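Local coordinates for protein NAD(P)H dehydrogenase (quinone) (Mycobacterium tuberculosis, PDB 1XDI) that uses FAD to transfer electrons from NADH or NADPH to quinones, reducing them to quinols, and may help resist reactive oxygen intermediates, at residues A[353-367]-A[414-427]. Numbering follows the deposited sequence.
Sequences AATVFTRPEIAAVGV and IGGVVVAPIASELI
A363 and V418 form the hydrogen-bonded pair at the middle of an antiparallel ladder between strands 361-366 and 414-420. The bond from A363 N to V418 O is 2.8 Å long and nearly straight (170° at the hydrogen), and V418 N returns one to A363 O. V365 and G416 continue the pairing, V367 N reaches I414 O beyond them, and the E361-A420 bonds at the other end are weak. I414 and G415 both oppose F405 of the next strand, a classic beta bulge.

The charged group in the contact is the carboxylate of E361, bound at the start of the helix that opens at A423. E361 OE1 accepts twice from one residue: from S424 N at 2.7 Å, nearly along its C-O axis, and from S424 OG at 2.8 Å, on the syn side and 30° out of the carboxylate plane. The serine hydroxyl sits between its own backbone N and carbonyl carbon (chi1 63°), which lets amide and hydroxyl grip the same oxygen. Amides at a helix start would probably stabilise the negative charge.

Apolar contacts occupy both sheet faces. Beneath the helix, A363 CB meets A423 CB at 3.8 Å and I427 CB, while T355 CG2 packs against S424. On the opposite face I362 and V419 lie side by side, CG2 to CG2 3.5 Å, and A225 of helix 223-235 touches both.

F357, which contacts the FAD, places ring atom CE1 3.5 Å from S424 OG, and I427 packs on V449 of the second subunit. This helix-covered antiparallel sheet is characteristic of the dimerisation domain of the pyridine nucleotide-disulphide oxidoreductases, here joining flavin site and subunit interface.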
loop_
_atom_site.group_PDB
_atom_site.type_symbol
_atom_site.label_atom_id
_atom_site.label_comp_id
_atom_site.label_asym_id
_atom_site.label_seq_id
_atom_site.Cartn_x
_atom_site.Cartn_y
_atom_site.Cartn_z
ATOM N N ALA A 353 15.438 -10.541 -9.683
ATOM C CA ALA A 353 15.044 -10.522 -11.106
ATOM C C ALA A 353 16.292 -11.012 -11.788
ATOM O O ALA A 353 17.367 -10.539 -11.465
ATOM C CB ALA A 353 14.746 -9.118 -11.567
ATOM N N ALA A 354 16.190 -11.965 -12.708
ATOM C CA ALA A 354 17.410 -12.444 -13.335
ATOM C C ALA A 354 17.240 -12.669 -14.854
ATOM O O ALA A 354 16.200 -13.199 -15.311
ATOM C CB ALA A 354 17.829 -13.710 -12.638
ATOM N N THR A 355 18.227 -12.251 -15.646
ATOM C CA THR A 355 18.094 -12.459 -17.072
ATOM C C THR A 355 19.275 -13.210 -17.635
ATOM O O THR A 355 20.358 -13.119 -17.086
ATOM C CB THR A 355 17.999 -11.151 -17.855
ATOM O OG1 THR A 355 19.248 -10.931 -18.515
ATOM C CG2 THR A 355 17.688 -9.945 -16.952
ATOM N N VAL A 356 19.045 -13.966 -18.713
ATOM C CA VAL A 356 20.075 -14.737 -19.435
ATOM C C VAL A 356 20.295 -13.849 -20.624
ATOM O O VAL A 356 19.337 -13.516 -21.302
ATOM C CB VAL A 356 19.526 -16.078 -20.036
ATOM C CG1 VAL A 356 20.591 -16.727 -20.933
ATOM C CG2 VAL A 356 19.118 -17.026 -18.973
ATOM N N PHE A 357 21.526 -13.462 -20.899
ATOM C CA PHE A 357 21.732 -12.583 -22.058
ATOM C C PHE A 357 21.947 -13.206 -23.477
ATOM O O PHE A 357 23.012 -13.037 -24.083
ATOM C CB PHE A 357 22.824 -11.565 -21.732
ATOM C CG PHE A 357 22.367 -10.464 -20.815
ATOM C CD1 PHE A 357 21.721 -9.351 -21.322
ATOM C CD2 PHE A 357 22.590 -10.543 -19.428
ATOM C CE1 PHE A 357 21.311 -8.333 -20.458
ATOM C CE2 PHE A 357 22.179 -9.521 -18.569
ATOM C CZ PHE A 357 21.541 -8.421 -19.091
ATOM N N THR A 358 20.912 -13.890 -23.993
ATOM C CA THR A 358 20.921 -14.525 -25.322
ATOM C C THR A 358 20.235 -13.576 -26.281
ATOM O O THR A 358 19.986 -12.417 -25.936
ATOM C CB THR A 358 20.081 -15.787 -25.297
ATOM O OG1 THR A 358 19.220 -15.717 -24.162
ATOM C CG2 THR A 358 20.924 -17.023 -25.171
ATOM N N ARG A 359 19.969 -14.027 -27.504
ATOM C CA ARG A 359 19.178 -13.182 -28.397
ATOM C C ARG A 359 18.091 -14.140 -28.855
ATOM O O ARG A 359 18.350 -15.157 -29.520
ATOM C CB ARG A 359 19.973 -12.581 -29.573
ATOM C CG ARG A 359 20.387 -11.078 -29.313
ATOM C CD ARG A 359 21.851 -10.673 -29.745
ATOM N NE ARG A 359 22.794 -11.715 -29.331
ATOM C CZ ARG A 359 23.991 -11.914 -29.869
ATOM N NH1 ARG A 359 24.388 -11.110 -30.854
ATOM N NH2 ARG A 359 24.766 -12.928 -29.449
ATOM N N PRO A 360 16.860 -13.913 -28.361
ATOM C CA PRO A 360 16.452 -12.853 -27.427
ATOM C C PRO A 360 16.851 -13.070 -25.976
ATOM O O PRO A 360 17.302 -14.145 -25.592
ATOM C CB PRO A 360 14.942 -12.863 -27.544
ATOM C CG PRO A 360 14.648 -14.337 -27.857
ATOM C CD PRO A 360 15.672 -14.601 -28.906
ATOM N N GLU A 361 16.645 -12.022 -25.173
ATOM C CA GLU A 361 16.906 -12.036 -23.750
ATOM C C GLU A 361 15.741 -12.765 -23.042
ATOM O O GLU A 361 14.610 -12.854 -23.540
ATOM C CB GLU A 361 17.008 -10.592 -23.227
ATOM C CG GLU A 361 18.344 -9.863 -23.490
ATOM C CD GLU A 361 18.401 -8.405 -22.943
ATOM O OE1 GLU A 361 17.586 -8.053 -22.053
ATOM O OE2 GLU A 361 19.278 -7.619 -23.389
ATOM N N ILE A 362 16.034 -13.302 -21.871
ATOM C CA ILE A 362 15.044 -13.946 -21.055
ATOM C C ILE A 362 15.235 -13.456 -19.626
ATOM O O ILE A 362 16.324 -13.556 -19.081
ATOM C CB ILE A 362 15.237 -15.425 -21.082
ATOM C CG1 ILE A 362 15.458 -15.849 -22.524
ATOM C CG2 ILE A 362 14.022 -16.125 -20.438
ATOM C CD1 ILE A 362 15.343 -17.324 -22.732
ATOM N N ALA A 363 14.184 -12.887 -19.045
ATOM C CA ALA A 363 14.208 -12.418 -17.651
ATOM C C ALA A 363 12.986 -12.993 -16.928
ATOM O O ALA A 363 11.918 -13.177 -17.524
ATOM C CB ALA A 363 14.171 -10.866 -17.587
ATOM N N ALA A 364 13.160 -13.275 -15.643
ATOM C CA ALA A 364 12.075 -13.784 -14.837
ATOM C C ALA A 364 12.179 -13.241 -13.409
ATOM O O ALA A 364 13.239 -12.714 -13.029
ATOM C CB ALA A 364 12.131 -15.225 -14.819
ATOM N N VAL A 365 11.083 -13.354 -12.636
ATOM C CA VAL A 365 11.020 -12.913 -11.224
ATOM C C VAL A 365 9.868 -13.634 -10.534
ATOM O O VAL A 365 8.794 -13.809 -11.125
ATOM C CB VAL A 365 10.624 -11.426 -11.004
ATOM C CG1 VAL A 365 11.413 -10.855 -9.868
ATOM C CG2 VAL A 365 10.703 -10.637 -12.277
ATOM N N GLY A 366 10.083 -13.989 -9.271
ATOM C CA GLY A 366 9.046 -14.620 -8.491
ATOM C C GLY A 366 8.745 -16.080 -8.759
ATOM O O GLY A 366 9.521 -16.785 -9.406
ATOM N N VAL A 367 7.572 -16.515 -8.300
ATOM C CA VAL A 367 7.213 -17.906 -8.426
ATOM C C VAL A 367 7.331 -18.434 -9.828
ATOM O O VAL A 367 6.855 -17.808 -10.742
ATOM C CB VAL A 367 5.768 -18.174 -7.939
ATOM C CG1 VAL A 367 5.483 -19.671 -7.958
ATOM C CG2 VAL A 367 5.574 -17.656 -6.522
ATOM N N ILE A 414 2.959 -11.901 -8.324
ATOM C CA ILE A 414 3.922 -12.716 -7.594
ATOM C C ILE A 414 5.030 -13.264 -8.426
ATOM O O ILE A 414 5.949 -13.933 -7.911
ATOM C CB ILE A 414 3.322 -13.942 -7.002
ATOM C CG1 ILE A 414 2.760 -14.805 -8.100
ATOM C CG2 ILE A 414 2.230 -13.604 -6.081
ATOM C CD1 ILE A 414 2.248 -16.089 -7.531
ATOM N N GLY A 415 4.925 -13.043 -9.736
ATOM C CA GLY A 415 5.968 -13.518 -10.637
ATOM C C GLY A 415 5.699 -12.940 -11.993
ATOM O O GLY A 415 4.643 -12.356 -12.202
ATOM N N GLY A 416 6.661 -13.082 -12.903
ATOM C CA GLY A 416 6.522 -12.590 -14.269
ATOM C C GLY A 416 7.715 -13.137 -15.014
ATOM O O GLY A 416 8.721 -13.439 -14.374
ATOM N N VAL A 417 7.591 -13.342 -16.324
ATOM C CA VAL A 417 8.712 -13.818 -17.161
ATOM C C VAL A 417 8.579 -13.015 -18.414
ATOM O O VAL A 417 7.481 -12.806 -18.892
ATOM C CB VAL A 417 8.659 -15.308 -17.660
ATOM C CG1 VAL A 417 9.748 -15.491 -18.697
ATOM C CG2 VAL A 417 8.853 -16.313 -16.548
ATOM N N VAL A 418 9.712 -12.599 -18.953
ATOM C CA VAL A 418 9.719 -11.772 -20.153
ATOM C C VAL A 418 10.812 -12.258 -21.053
ATOM O O VAL A 418 11.977 -12.323 -20.633
ATOM C CB VAL A 418 10.038 -10.274 -19.864
ATOM C CG1 VAL A 418 9.939 -9.494 -21.121
ATOM C CG2 VAL A 418 9.098 -9.706 -18.883
ATOM N N VAL A 419 10.425 -12.620 -22.267
ATOM C CA VAL A 419 11.368 -13.022 -23.264
ATOM C C VAL A 419 11.271 -12.003 -24.404
ATOM O O VAL A 419 10.286 -12.018 -25.146
ATOM C CB VAL A 419 11.041 -14.422 -23.771
ATOM C CG1 VAL A 419 11.718 -14.698 -25.108
ATOM C CG2 VAL A 419 11.524 -15.417 -22.774
ATOM N N ALA A 420 12.252 -11.105 -24.524
ATOM C CA ALA A 420 12.296 -10.106 -25.615
ATOM C C ALA A 420 13.706 -9.506 -25.731
ATOM O O ALA A 420 14.583 -9.789 -24.880
ATOM C CB ALA A 420 11.308 -9.020 -25.385
ATOM N N PRO A 421 13.954 -8.655 -26.757
ATOM C CA PRO A 421 15.307 -8.097 -26.885
ATOM C C PRO A 421 15.823 -7.327 -25.679
ATOM O O PRO A 421 17.031 -7.391 -25.388
ATOM C CB PRO A 421 15.228 -7.243 -28.140
ATOM C CG PRO A 421 14.042 -7.814 -28.892
ATOM C CD PRO A 421 13.076 -8.132 -27.817
ATOM N N ILE A 422 14.940 -6.616 -24.959
ATOM C CA ILE A 422 15.398 -5.887 -23.775
ATOM C C ILE A 422 14.706 -6.393 -22.524
ATOM O O ILE A 422 14.228 -5.624 -21.716
ATOM C CB ILE A 422 15.129 -4.351 -23.915
ATOM C CG1 ILE A 422 13.689 -4.117 -24.320
ATOM C CG2 ILE A 422 16.128 -3.704 -24.884
ATOM C CD1 ILE A 422 13.382 -2.663 -24.434
ATOM N N ALA A 423 14.633 -7.695 -22.353
ATOM C CA ALA A 423 13.912 -8.194 -21.202
ATOM C C ALA A 423 14.564 -7.727 -19.903
ATOM O O ALA A 423 13.865 -7.435 -18.912
ATOM C CB ALA A 423 13.835 -9.720 -21.238
ATOM N N SER A 424 15.897 -7.638 -19.929
ATOM C CA SER A 424 16.655 -7.246 -18.757
ATOM C C SER A 424 16.191 -5.885 -18.201
ATOM O O SER A 424 16.377 -5.620 -17.030
ATOM C CB SER A 424 18.155 -7.243 -19.081
ATOM O OG SER A 424 18.471 -6.287 -20.088
ATOM N N GLU A 425 15.579 -5.053 -19.035
ATOM C CA GLU A 425 15.049 -3.755 -18.620
ATOM C C GLU A 425 13.563 -3.864 -18.235
ATOM O O GLU A 425 13.173 -3.411 -17.167
ATOM C CB GLU A 425 15.168 -2.714 -19.737
ATOM C CG GLU A 425 16.544 -2.589 -20.409
ATOM C CD GLU A 425 17.619 -2.008 -19.505
ATOM O OE1 GLU A 425 17.277 -1.746 -18.339
ATOM O OE2 GLU A 425 18.779 -1.823 -19.964
ATOM N N LEU A 426 12.743 -4.457 -19.111
ATOM C CA LEU A 426 11.305 -4.616 -18.870
ATOM C C LEU A 426 10.959 -5.481 -17.657
ATOM O O LEU A 426 9.814 -5.449 -17.190
ATOM C CB LEU A 426 10.616 -5.287 -20.034
ATOM C CG LEU A 426 10.994 -4.904 -21.429
ATOM C CD1 LEU A 426 10.606 -6.001 -22.374
ATOM C CD2 LEU A 426 10.287 -3.634 -21.761
ATOM N N ILE A 427 11.887 -6.293 -17.159
ATOM C CA ILE A 427 11.546 -7.135 -16.025
ATOM C C ILE A 427 11.336 -6.265 -14.798
ATOM O O ILE A 427 10.491 -6.589 -13.944
ATOM C CB ILE A 427 12.662 -8.197 -15.742
ATOM C CG1 ILE A 427 12.149 -9.299 -14.816
ATOM C CG2 ILE A 427 13.821 -7.561 -15.091
ATOM C CD1 ILE A 427 11.056 -10.143 -15.410
#